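Long-range contacts in DUF327 domain-containing protein (Thermotoga maritima MSB8, PDB 2P61), which is of unknown function, its modelled part folding into an almost entirely helical bundle of four helices: residues F49-L53 with L89-K93; L67-P71 with L138-I142; L76-K80 with L121-T125. All blocks are in the same frame, centred on the assembly; numbering follows the deposited sequence.

Interaction 1. Residues F49-L53 with L89-K93; sequences FEKLL and LIEKK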
ATOM      1  N   PHE A  49      -4.370  -9.924  13.170  1.00 79.73           N
ATOM      2  CA  PHE A  49      -4.272  -9.669  11.760  1.00 79.22           C
ATOM      3  C   PHE A  49      -4.526  -8.173  11.527  1.00 79.38           C
ATOM      4  O   PHE A  49      -3.800  -7.551  10.785  1.00 78.85           O
ATOM      5  CB  PHE A  49      -5.228 -10.577  10.970  1.00 79.25           C
ATOM      6  CG  PHE A  49      -5.280 -10.268   9.498  1.00 79.72           C
ATOM      7  CD1 PHE A  49      -4.327 -10.780   8.636  1.00 76.32           C
ATOM      8  CD2 PHE A  49      -6.280  -9.438   8.984  1.00 81.14           C
ATOM      9  CE1 PHE A  49      -4.358 -10.481   7.288  1.00 77.10           C
ATOM     10  CE2 PHE A  49      -6.312  -9.114   7.609  1.00 82.37           C
ATOM     11  CZ  PHE A  49      -5.342  -9.650   6.759  1.00 78.48           C
ATOM     12  N   GLU A  50      -5.527  -7.614  12.198  1.00 79.39           N
ATOM     13  CA  GLU A  50      -5.748  -6.170  12.304  1.00 79.96           C
ATOM     14  C   GLU A  50      -4.550  -5.268  12.709  1.00 79.66           C
ATOM     15  O   GLU A  50      -4.454  -4.123  12.237  1.00 79.34           O
ATOM     16  CB  GLU A  50      -6.879  -5.917  13.293  1.00 80.48           C
ATOM     17  CG  GLU A  50      -8.252  -5.793  12.696  1.00 83.40           C
ATOM     18  CD  GLU A  50      -8.343  -6.261  11.266  1.00 85.72           C
ATOM     19  OE1 GLU A  50      -8.446  -5.395  10.374  1.00 83.48           O
ATOM     20  OE2 GLU A  50      -8.326  -7.492  11.045  1.00 91.15           O
ATOM     21  N   LYS A  51      -3.679  -5.758  13.590  1.00 79.14           N
ATOM     22  CA  LYS A  51      -2.449  -5.030  13.987  1.00 79.40           C
ATOM     23  C   LYS A  51      -1.356  -5.165  12.949  1.00 77.18           C
ATOM     24  O   LYS A  51      -0.566  -4.224  12.704  1.00 76.48           O
ATOM     25  CB  LYS A  51      -1.907  -5.479  15.367  1.00 80.21           C
ATOM     26  CG  LYS A  51      -0.352  -5.487  15.478  1.00 81.62           C
ATOM     27  CD  LYS A  51       0.163  -5.252  16.935  1.00 83.07           C
ATOM     28  CE  LYS A  51       1.690  -5.635  17.181  1.00 85.44           C
ATOM     29  NZ  LYS A  51       2.111  -6.981  16.655  1.00 86.88           N
ATOM     30  N   LEU A  52      -1.303  -6.351  12.354  1.00 75.37           N
ATOM     31  CA  LEU A  52      -0.443  -6.556  11.214  1.00 73.41           C
ATOM     32  C   LEU A  52      -0.792  -5.581  10.095  1.00 72.68           C
ATOM     33  O   LEU A  52       0.083  -4.957   9.542  1.00 71.74           O
ATOM     34  CB  LEU A  52      -0.536  -7.968  10.704  1.00 72.53           C
ATOM     35  CG  LEU A  52       0.497  -9.000  11.118  1.00 72.40           C
ATOM     36  CD1 LEU A  52       0.627  -9.819   9.848  1.00 75.87           C
ATOM     37  CD2 LEU A  52       1.873  -8.486  11.546  1.00 67.56           C
ATOM     38  N   LEU A  53      -2.073  -5.471   9.793  1.00 73.21           N
ATOM     39  CA  LEU A  53      -2.577  -4.732   8.645  1.00 74.67           C
ATOM     40  C   LEU A  53      -2.443  -3.199   8.809  1.00 76.13           C
ATOM     41  O   LEU A  53      -1.981  -2.510   7.895  1.00 77.04           O
ATOM     42  CB  LEU A  53      -4.021  -5.115   8.400  1.00 73.37           C
ATOM     43  CG  LEU A  53      -4.837  -4.430   7.303  1.00 73.86           C
ATOM     44  CD1 LEU A  53      -4.358  -4.617   5.829  1.00 66.57           C
ATOM     45  CD2 LEU A  53      -6.272  -4.911   7.490  1.00 70.72           C
ATOM     46  N   LEU A  89      -2.075  -8.480   2.643  1.00 70.52           N
ATOM     47  CA  LEU A  89      -2.932  -8.505   3.785  1.00 70.26           C
ATOM     48  C   LEU A  89      -4.359  -8.146   3.457  1.00 71.19           C
ATOM     49  O   LEU A  89      -5.216  -8.914   3.788  1.00 71.98           O
ATOM     50  CB  LEU A  89      -2.369  -7.668   4.908  1.00 69.97           C
ATOM     51  CG  LEU A  89      -1.117  -8.254   5.550  1.00 70.07           C
ATOM     52  CD1 LEU A  89      -0.100  -7.091   5.867  1.00 68.90           C
ATOM     53  CD2 LEU A  89      -1.550  -9.008   6.795  1.00 67.99           C
ATOM     54  N   ILE A  90      -4.626  -7.009   2.802  1.00 72.37           N
ATOM     55  CA  ILE A  90      -5.992  -6.622   2.399  1.00 72.65           C
ATOM     56  C   ILE A  90      -6.675  -7.616   1.449  1.00 75.17           C
ATOM     57  O   ILE A  90      -7.881  -7.804   1.584  1.00 75.13           O
ATOM     58  CB  ILE A  90      -6.083  -5.183   1.759  1.00 72.43           C
ATOM     59  CG1 ILE A  90      -7.446  -4.523   2.032  1.00 68.47           C
ATOM     60  CG2 ILE A  90      -5.767  -5.208   0.254  1.00 71.52           C
ATOM     61  CD1 ILE A  90      -7.519  -3.751   3.344  1.00 60.66           C
ATOM     62  N   GLU A  91      -5.950  -8.226   0.504  1.00 77.50           N
ATOM     63  CA  GLU A  91      -6.518  -9.339  -0.260  1.00 81.57           C
ATOM     64  C   GLU A  91      -7.159 -10.317   0.695  1.00 83.61           C
ATOM     65  O   GLU A  91      -8.381 -10.520   0.616  1.00 83.98           O
ATOM     66  CB  GLU A  91      -5.478 -10.118  -1.061  1.00 81.56           C
ATOM     67  CG  GLU A  91      -5.645  -9.944  -2.553  1.00 88.37           C
ATOM     68  CD  GLU A  91      -5.151 -11.146  -3.379  1.00 95.56           C
ATOM     69  OE1 GLU A  91      -5.318 -12.328  -2.934  1.00 96.54           O
ATOM     70  OE2 GLU A  91      -4.630 -10.883  -4.502  1.00 96.35           O
ATOM     71  N   LYS A  92      -6.333 -10.901   1.594  1.00 84.86           N
ATOM     72  CA  LYS A  92      -6.792 -11.851   2.586  1.00 86.16           C
ATOM     73  C   LYS A  92      -8.056 -11.335   3.227  1.00 86.95           C
ATOM     74  O   LYS A  92      -9.083 -11.938   3.101  1.00 88.15           O
ATOM     75  CB  LYS A  92      -5.717 -12.185   3.623  1.00 85.92           C
ATOM     76  CG  LYS A  92      -4.495 -12.949   3.059  1.00 86.12           C
ATOM     77  CD  LYS A  92      -3.663 -13.634   4.197  1.00 88.30           C
ATOM     78  CE  LYS A  92      -2.120 -13.869   3.820  1.00 90.55           C
ATOM     79  NZ  LYS A  92      -1.109 -13.814   5.014  1.00 88.20           N
ATOM     80  N   LYS A  93      -8.031 -10.184   3.852  1.00 88.85           N
ATOM     81  CA  LYS A  93      -9.255  -9.675   4.438  1.00 90.95           C
ATOM     82  C   LYS A  93     -10.436  -9.557   3.446  1.00 92.77           C
ATOM     83  O   LYS A  93     -11.547  -9.959   3.760  1.00 93.77           O
ATOM     84  CB  LYS A  93      -9.033  -8.349   5.162  1.00 90.39           C
ATOM     85  CG  LYS A  93     -10.189  -8.047   6.070  1.00 92.42           C
ATOM     86  CD  LYS A  93     -10.297  -6.604   6.524  1.00 96.74           C
ATOM     87  CE  LYS A  93     -11.106  -6.564   7.841  1.00 98.56           C
ATOM     88  NZ  LYS A  93     -10.624  -5.512   8.813  1.00 97.85           N
TER
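The helical segments Phe49-Leu53 and Leu89-Lys93 run roughly antiparallel, their axes at 143° and 10.7 Å apart, with Leu53 and Leu89 nearest along the backbones. Phe49 reaches across with CG trans to its own backbone N (chi1 174°), which lays the ring against the other helix. Its CZ lies 3.1 Å from Leu89 O, and that oxygen meets the ring at the edge, in its plane, while also taking the N-H of Lys93. One corner further, CE1 touches Leu89 CD2, and on the other flank CE2 packs on Lys93 CB at 3.7 Å. This is the packing of a helical hairpin, joining helix 37-69 to its successor 73-95 within an up-and-down bundle. An alanine at Phe49 would probably leave Leu89 CD2 and Lys93 CB without their aromatic neighbour and open a gap between the helices. Deeper in, Leu53 CD1 sits 3.8 Å from Leu89 CB and also meets Ile90 CD1; Ile90 in turn touches Leu110 of helix 105-129. On the Glu50 side a salt bridge spans the groove: Lys93 NZ donates to Glu50 OE1 over 2.7 Å, arriving from above the carboxylate plane, 49° out of it.

Interaction 2. Residues L67-P71 with L138-I142; sequences LVRSP and LAARI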
ATOM      1  N   LEU A  67      10.665   8.348   0.964  1.00 65.96           N
ATOM      2  CA  LEU A  67      11.085   8.351  -0.448  1.00 64.01           C
ATOM      3  C   LEU A  67      11.161   9.820  -0.856  1.00 64.83           C
ATOM      4  O   LEU A  67      12.168  10.224  -1.423  1.00 64.71           O
ATOM      5  CB  LEU A  67      10.188   7.525  -1.339  1.00 62.89           C
ATOM      6  CG  LEU A  67      10.274   7.569  -2.879  1.00 62.49           C
ATOM      7  CD1 LEU A  67      11.643   7.083  -3.496  1.00 47.07           C
ATOM      8  CD2 LEU A  67       9.001   6.774  -3.482  1.00 59.68           C
ATOM      9  N   VAL A  68      10.153  10.619  -0.456  1.00 64.99           N
ATOM     10  CA  VAL A  68      10.031  12.069  -0.799  1.00 64.85           C
ATOM     11  C   VAL A  68      11.223  12.930  -0.398  1.00 65.28           C
ATOM     12  O   VAL A  68      11.571  13.834  -1.124  1.00 65.98           O
ATOM     13  CB  VAL A  68       8.684  12.687  -0.244  1.00 64.48           C
ATOM     14  CG1 VAL A  68       8.487  14.160  -0.601  1.00 60.12           C
ATOM     15  CG2 VAL A  68       7.535  11.928  -0.824  1.00 64.47           C
ATOM     16  N   ARG A  69      11.809  12.629   0.757  1.00 66.30           N
ATOM     17  CA  ARG A  69      12.935  13.311   1.395  1.00 65.82           C
ATOM     18  C   ARG A  69      14.215  12.989   0.660  1.00 68.61           C
ATOM     19  O   ARG A  69      15.000  13.879   0.374  1.00 70.27           O
ATOM     20  CB  ARG A  69      13.040  12.896   2.876  1.00 64.66           C
ATOM     21  CG  ARG A  69      11.797  13.226   3.709  1.00 62.95           C
ATOM     22  CD  ARG A  69      11.897  13.224   5.304  1.00 63.85           C
ATOM     23  NE  ARG A  69      13.064  13.816   5.958  1.00 58.49           N
ATOM     24  CZ  ARG A  69      13.144  15.045   6.542  1.00 57.50           C
ATOM     25  NH1 ARG A  69      12.150  15.951   6.551  1.00 54.02           N
ATOM     26  NH2 ARG A  69      14.293  15.400   7.098  1.00 51.70           N
ATOM     27  N   SER A  70      14.464  11.718   0.361  1.00 71.30           N
ATOM     28  CA  SER A  70      15.565  11.385  -0.602  1.00 72.08           C
ATOM     29  C   SER A  70      15.174  10.281  -1.583  1.00 71.31           C
ATOM     30  O   SER A  70      15.024   9.105  -1.190  1.00 69.29           O
ATOM     31  CB  SER A  70      16.886  11.022   0.134  1.00 73.80           C
ATOM     32  OG  SER A  70      16.714   9.924   1.019  1.00 74.84           O
ATOM     33  N   PRO A  71      15.022  10.648  -2.872  1.00 71.43           N
ATOM     34  CA  PRO A  71      14.444   9.670  -3.744  1.00 71.34           C
ATOM     35  C   PRO A  71      15.535   8.665  -4.142  1.00 71.69           C
ATOM     36  O   PRO A  71      15.933   8.576  -5.293  1.00 71.27           O
ATOM     37  CB  PRO A  71      13.964  10.513  -4.926  1.00 71.30           C
ATOM     38  CG  PRO A  71      14.358  11.908  -4.616  1.00 70.93           C
ATOM     39  CD  PRO A  71      15.402  11.849  -3.626  1.00 70.90           C
ATOM     40  N   LEU A 138       6.961  14.404  -7.243  1.00 57.83           N
ATOM     41  CA  LEU A 138       7.010  13.247  -6.386  1.00 58.01           C
ATOM     42  C   LEU A 138       6.192  13.265  -5.097  1.00 59.67           C
ATOM     43  O   LEU A 138       5.622  12.254  -4.788  1.00 62.71           O
ATOM     44  CB  LEU A 138       8.459  12.878  -6.071  1.00 57.55           C
ATOM     45  CG  LEU A 138       8.758  11.645  -5.229  1.00 59.10           C
ATOM     46  CD1 LEU A 138       8.257  10.360  -5.857  1.00 55.23           C
ATOM     47  CD2 LEU A 138      10.278  11.585  -5.028  1.00 54.87           C
ATOM     48  N   ALA A 139       6.131  14.368  -4.325  1.00 60.22           N
ATOM     49  CA  ALA A 139       5.338  14.429  -3.143  1.00 57.70           C
ATOM     50  C   ALA A 139       3.952  14.079  -3.607  1.00 60.16           C
ATOM     51  O   ALA A 139       3.355  13.177  -3.026  1.00 61.88           O
ATOM     52  CB  ALA A 139       5.381  15.752  -2.569  1.00 57.05           C
ATOM     53  N   ALA A 140       3.449  14.690  -4.703  1.00 60.92           N
ATOM     54  CA  ALA A 140       2.025  14.517  -5.108  1.00 60.77           C
ATOM     55  C   ALA A 140       1.690  13.148  -5.691  1.00 62.07           C
ATOM     56  O   ALA A 140       0.581  12.687  -5.526  1.00 63.17           O
ATOM     57  CB  ALA A 140       1.587  15.549  -6.077  1.00 57.92           C
ATOM     58  N   ARG A 141       2.608  12.553  -6.449  1.00 62.80           N
ATOM     59  CA  ARG A 141       2.520  11.137  -6.858  1.00 62.29           C
ATOM     60  C   ARG A 141       2.370  10.253  -5.646  1.00 63.36           C
ATOM     61  O   ARG A 141       1.635   9.286  -5.705  1.00 63.68           O
ATOM     62  CB  ARG A 141       3.794  10.724  -7.570  1.00 61.35           C
ATOM     63  CG  ARG A 141       3.814  11.294  -8.930  1.00 59.73           C
ATOM     64  CD  ARG A 141       4.896  10.699  -9.749  1.00 64.88           C
ATOM     65  NE  ARG A 141       4.888  11.357 -11.044  1.00 64.34           N
ATOM     66  CZ  ARG A 141       4.161  10.938 -12.054  1.00 61.91           C
ATOM     67  NH1 ARG A 141       3.448   9.812 -11.953  1.00 59.06           N
ATOM     68  NH2 ARG A 141       4.187  11.630 -13.164  1.00 64.40           N
ATOM     69  N   ILE A 142       3.017  10.603  -4.533  1.00 62.76           N
ATOM     70  CA  ILE A 142       2.832   9.798  -3.350  1.00 63.04           C
ATOM     71  C   ILE A 142       1.531  10.067  -2.502  1.00 64.42           C
ATOM     72  O   ILE A 142       0.943   9.135  -1.958  1.00 66.17           O
ATOM     73  CB  ILE A 142       4.119   9.826  -2.543  1.00 62.68           C
ATOM     74  CG1 ILE A 142       5.198   9.020  -3.304  1.00 61.03           C
ATOM     75  CG2 ILE A 142       3.926   9.298  -1.157  1.00 60.24           C
ATOM     76  CD1 ILE A 142       6.559   9.408  -2.787  1.00 62.28           C
TER
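Leu138 O receives the N-H of Ile142 at 3.1 Å (Ile142 N to Leu138 O), a turn of helix that sets both side chains toward the end of helix 37-69. Everything between the two segments is apolar. The side chains of Ile142 and Val68 slide past each other in opposite directions, Ile142 CD1 against Val68 CG2, and CD1 also lies 3.7 Å from Leu67 CD2. The isoleucine's CG1 branch is trans to the carbonyl carbon (chi1 -70°), which carries CD1 out between those two residues. Val68 uses both methyls, for while CG2 faces the isoleucine, CG1 rests 4.0 Å from Ala139 CB. Leu138 holds the other flank. Its CD2 comes up to the proline ring at Pro71 CB, 3.8 Å away, and its CD1 lies 4.4 Å from Leu67 CD2. Ser70 is where the backbone leaves the helix, and its O accepts from Asn75 ND2 on the far side of the turn. Leu67 and Ile142 both continue onto Tyr79 of helix 73-95, and Leu138 onto Leu124 of helix 105-129. The arrangement is that of a helical bundle closing at one end, where the C-terminal end of helix 37-69 packs against the first turn of helix 138-153.

Interaction 3. Residues L76-K80 with L121-T125; sequences LKRYK and LMDLT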
ATOM      1  N   LEU A  76      13.012   3.665  -2.951  1.00 68.53           N
ATOM      2  CA  LEU A  76      11.927   3.464  -3.891  1.00 69.14           C
ATOM      3  C   LEU A  76      11.350   2.072  -3.563  1.00 70.33           C
ATOM      4  O   LEU A  76      10.092   1.859  -3.513  1.00 71.65           O
ATOM      5  CB  LEU A  76      12.344   3.685  -5.346  1.00 67.61           C
ATOM      6  CG  LEU A  76      11.265   3.354  -6.385  1.00 68.19           C
ATOM      7  CD1 LEU A  76       9.944   4.115  -6.124  1.00 71.00           C
ATOM      8  CD2 LEU A  76      11.737   3.620  -7.820  1.00 67.18           C
ATOM      9  N   LYS A  77      12.238   1.190  -3.117  1.00 71.04           N
ATOM     10  CA  LYS A  77      11.826  -0.187  -2.743  1.00 71.32           C
ATOM     11  C   LYS A  77      11.294  -0.468  -1.345  1.00 71.21           C
ATOM     12  O   LYS A  77      10.418  -1.377  -1.203  1.00 72.09           O
ATOM     13  CB  LYS A  77      12.950  -1.122  -3.015  1.00 73.26           C
ATOM     14  CG  LYS A  77      13.486  -0.892  -4.474  1.00 76.53           C
ATOM     15  CD  LYS A  77      14.515  -1.941  -4.945  1.00 80.30           C
ATOM     16  CE  LYS A  77      15.447  -1.318  -6.095  1.00 80.67           C
ATOM     17  NZ  LYS A  77      16.926  -1.419  -5.748  1.00 80.88           N
ATOM     18  N   ARG A  78      11.783   0.242  -0.303  1.00 68.85           N
ATOM     19  CA  ARG A  78      11.127   0.223   0.991  1.00 67.94           C
ATOM     20  C   ARG A  78       9.681   0.487   0.584  1.00 66.07           C
ATOM     21  O   ARG A  78       8.727  -0.148   1.165  1.00 66.70           O
ATOM     22  CB  ARG A  78      11.667   1.371   1.852  1.00 67.83           C
ATOM     23  CG  ARG A  78      11.647   1.171   3.375  1.00 66.81           C
ATOM     24  CD  ARG A  78      11.938   2.526   4.256  1.00 68.95           C
ATOM     25  NE  ARG A  78      11.036   2.536   5.415  1.00 68.38           N
ATOM     26  CZ  ARG A  78      10.973   3.454   6.369  1.00 73.26           C
ATOM     27  NH1 ARG A  78      11.789   4.512   6.370  1.00 80.38           N
ATOM     28  NH2 ARG A  78      10.040   3.340   7.329  1.00 73.26           N
ATOM     29  N   TYR A  79       9.513   1.382  -0.444  1.00 63.03           N
ATOM     30  CA  TYR A  79       8.144   1.833  -0.866  1.00 62.20           C
ATOM     31  C   TYR A  79       7.243   0.747  -1.528  1.00 61.36           C
ATOM     32  O   TYR A  79       6.102   0.462  -1.081  1.00 60.03           O
ATOM     33  CB  TYR A  79       8.167   3.124  -1.757  1.00 59.85           C
ATOM     34  CG  TYR A  79       6.772   3.841  -1.863  1.00 59.78           C
ATOM     35  CD1 TYR A  79       6.025   4.129  -0.711  1.00 58.89           C
ATOM     36  CD2 TYR A  79       6.194   4.177  -3.099  1.00 54.72           C
ATOM     37  CE1 TYR A  79       4.738   4.715  -0.779  1.00 56.49           C
ATOM     38  CE2 TYR A  79       4.945   4.791  -3.194  1.00 54.91           C
ATOM     39  CZ  TYR A  79       4.229   5.083  -2.019  1.00 57.82           C
ATOM     40  OH  TYR A  79       2.979   5.725  -2.042  1.00 60.52           O
ATOM     41  N   LYS A  80       7.756   0.263  -2.673  1.00 61.50           N
ATOM     42  CA  LYS A  80       7.236  -0.837  -3.467  1.00 61.04           C
ATOM     43  C   LYS A  80       7.039  -2.045  -2.603  1.00 61.60           C
ATOM     44  O   LYS A  80       5.982  -2.630  -2.653  1.00 63.34           O
ATOM     45  CB  LYS A  80       8.244  -1.144  -4.551  1.00 60.51           C
ATOM     46  CG  LYS A  80       8.461   0.008  -5.547  1.00 62.46           C
ATOM     47  CD  LYS A  80       8.403  -0.476  -6.965  1.00 62.45           C
ATOM     48  CE  LYS A  80       9.180   0.385  -7.918  1.00 65.28           C
ATOM     49  NZ  LYS A  80       8.539   0.224  -9.311  1.00 73.92           N
ATOM     50  N   LEU A 121       2.769   3.309  -9.602  1.00 64.15           N
ATOM     51  CA  LEU A 121       4.088   2.753  -9.337  1.00 62.95           C
ATOM     52  C   LEU A 121       4.880   2.608 -10.591  1.00 63.13           C
ATOM     53  O   LEU A 121       6.065   2.878 -10.530  1.00 64.77           O
ATOM     54  CB  LEU A 121       4.018   1.445  -8.603  1.00 62.71           C
ATOM     55  CG  LEU A 121       3.637   1.476  -7.109  1.00 60.59           C
ATOM     56  CD1 LEU A 121       3.750   0.069  -6.551  1.00 52.43           C
ATOM     57  CD2 LEU A 121       4.622   2.356  -6.408  1.00 58.47           C
ATOM     58  N   MET A 122       4.306   2.264 -11.750  1.00 62.57           N
ATOM     59  CA  MET A 122       5.164   2.185 -12.935  0.50 62.81           C
ATOM     60  C   MET A 122       5.433   3.574 -13.572  1.00 64.25           C
ATOM     61  O   MET A 122       6.532   3.831 -14.083  1.00 64.82           O
ATOM     62  CB  MET A 122       4.675   1.122 -13.927  0.50 62.72           C
ATOM     63  CG  MET A 122       5.458   0.974 -15.297  0.50 61.64           C
ATOM     64  SD  MET A 122       7.218   0.522 -15.266  0.50 54.13           S
ATOM     65  CE  MET A 122       7.035  -0.933 -14.257  0.50 52.75           C
ATOM     66  N   ASP A 123       4.468   4.501 -13.523  1.00 64.47           N
ATOM     67  CA  ASP A 123       4.723   5.866 -13.886  1.00 63.98           C
ATOM     68  C   ASP A 123       5.817   6.414 -12.992  1.00 63.51           C
ATOM     69  O   ASP A 123       6.763   6.953 -13.484  1.00 64.29           O
ATOM     70  CB  ASP A 123       3.450   6.724 -13.808  1.00 64.38           C
ATOM     71  CG  ASP A 123       2.376   6.269 -14.789  1.00 68.08           C
ATOM     72  OD1 ASP A 123       2.702   5.472 -15.700  1.00 71.93           O
ATOM     73  OD2 ASP A 123       1.196   6.701 -14.684  1.00 72.97           O
ATOM     74  N   LEU A 124       5.709   6.279 -11.687  1.00 63.45           N
ATOM     75  CA  LEU A 124       6.708   6.829 -10.779  1.00 65.13           C
ATOM     76  C   LEU A 124       8.140   6.353 -11.134  1.00 66.13           C
ATOM     77  O   LEU A 124       8.976   7.158 -11.539  1.00 66.17           O
ATOM     78  CB  LEU A 124       6.309   6.425  -9.357  1.00 65.80           C
ATOM     79  CG  LEU A 124       7.055   6.568  -8.034  1.00 68.20           C
ATOM     80  CD1 LEU A 124       8.110   7.566  -8.103  1.00 73.98           C
ATOM     81  CD2 LEU A 124       6.052   7.062  -7.089  1.00 70.67           C
ATOM     82  N   THR A 125       8.405   5.044 -10.999  1.00 66.33           N
ATOM     83  CA  THR A 125       9.653   4.405 -11.440  1.00 65.83           C
ATOM     84  C   THR A 125      10.163   4.954 -12.765  1.00 66.57           C
ATOM     85  O   THR A 125      11.333   5.316 -12.913  1.00 66.81           O
ATOM     86  CB  THR A 125       9.434   2.878 -11.626  1.00 65.14           C
ATOM     87  OG1 THR A 125       8.836   2.327 -10.440  1.00 67.76           O
ATOM     88  CG2 THR A 125      10.731   2.162 -11.861  1.00 58.96           C
TER
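Leu76 starts the contact, its CD1 lying 4.2 Å from Leu124 CG, while its side chain crosses that of Thr125 at about a right angle, with Leu76 CD2 4.1 Å from Thr125 OG1. The two helical segments are almost exactly antiparallel, at 177°, with axes 12.3 Å apart, so side chains rather than backbones fill the interval. Three residues on, Tyr79 turns its ring toward Leu121, whose CD2 approaches Tyr79 CE2 obliquely at 4.0 Å. The phenol end reaches helix 138-153, where Tyr79 OH is hydrogen-bonded to Asn146 OD1. Lys80 then stretches across to Thr125 at about a right angle, bent at chi2 (-132°), and brings NZ up to OG1. The modelled separation of Lys80 NZ and Thr125 OG1, 2.4 Å, is very short, so at this resolution the bond's exact length is doubtful. Thr125 OG1 itself donates a hydrogen bond to Leu121 O, one turn earlier, at 2.8 Å, which is compatible with its accepting from the lysine. Leu121 O thereby has two donors, Thr125 OG1 and Thr125 N, which come in from opposite faces of its carbonyl plane. OG1 sits 23° out of that plane, and its bond ties the hydroxyl to the preceding turn and limits its rotation. Segment 121-125 falls within a predicted coiled coil, although its axis stands farther from that of segment 76-80 than in a closely packed coiled coil. Around the contact, helix 37-69 also meets Leu76 through Leu67 and Tyr79 through Ser63, while helix 138-153 adds Ile145 against the tyrosine.

Overall arrangement
From the N terminus, helix 37-69 enters interaction 1 first, which closes a loop of 35 residues back from helix 73-95. At its C-terminal end the same helix makes interaction 2, joining it to helix 138-153 over 66 intervening residues. Interaction 3, between helices 73-95 and 105-129, is nested inside that larger loop and touches interaction 2, with centres about 10 Å apart. Interaction 1 crosses both others along the chain and stands on the opposite side of the chain's centre, its centre about 26 Å from that of interaction 2 and about 22 Å from that of interaction 3. Together the three link all four helices, two contacts clustering toward one end of the bundle.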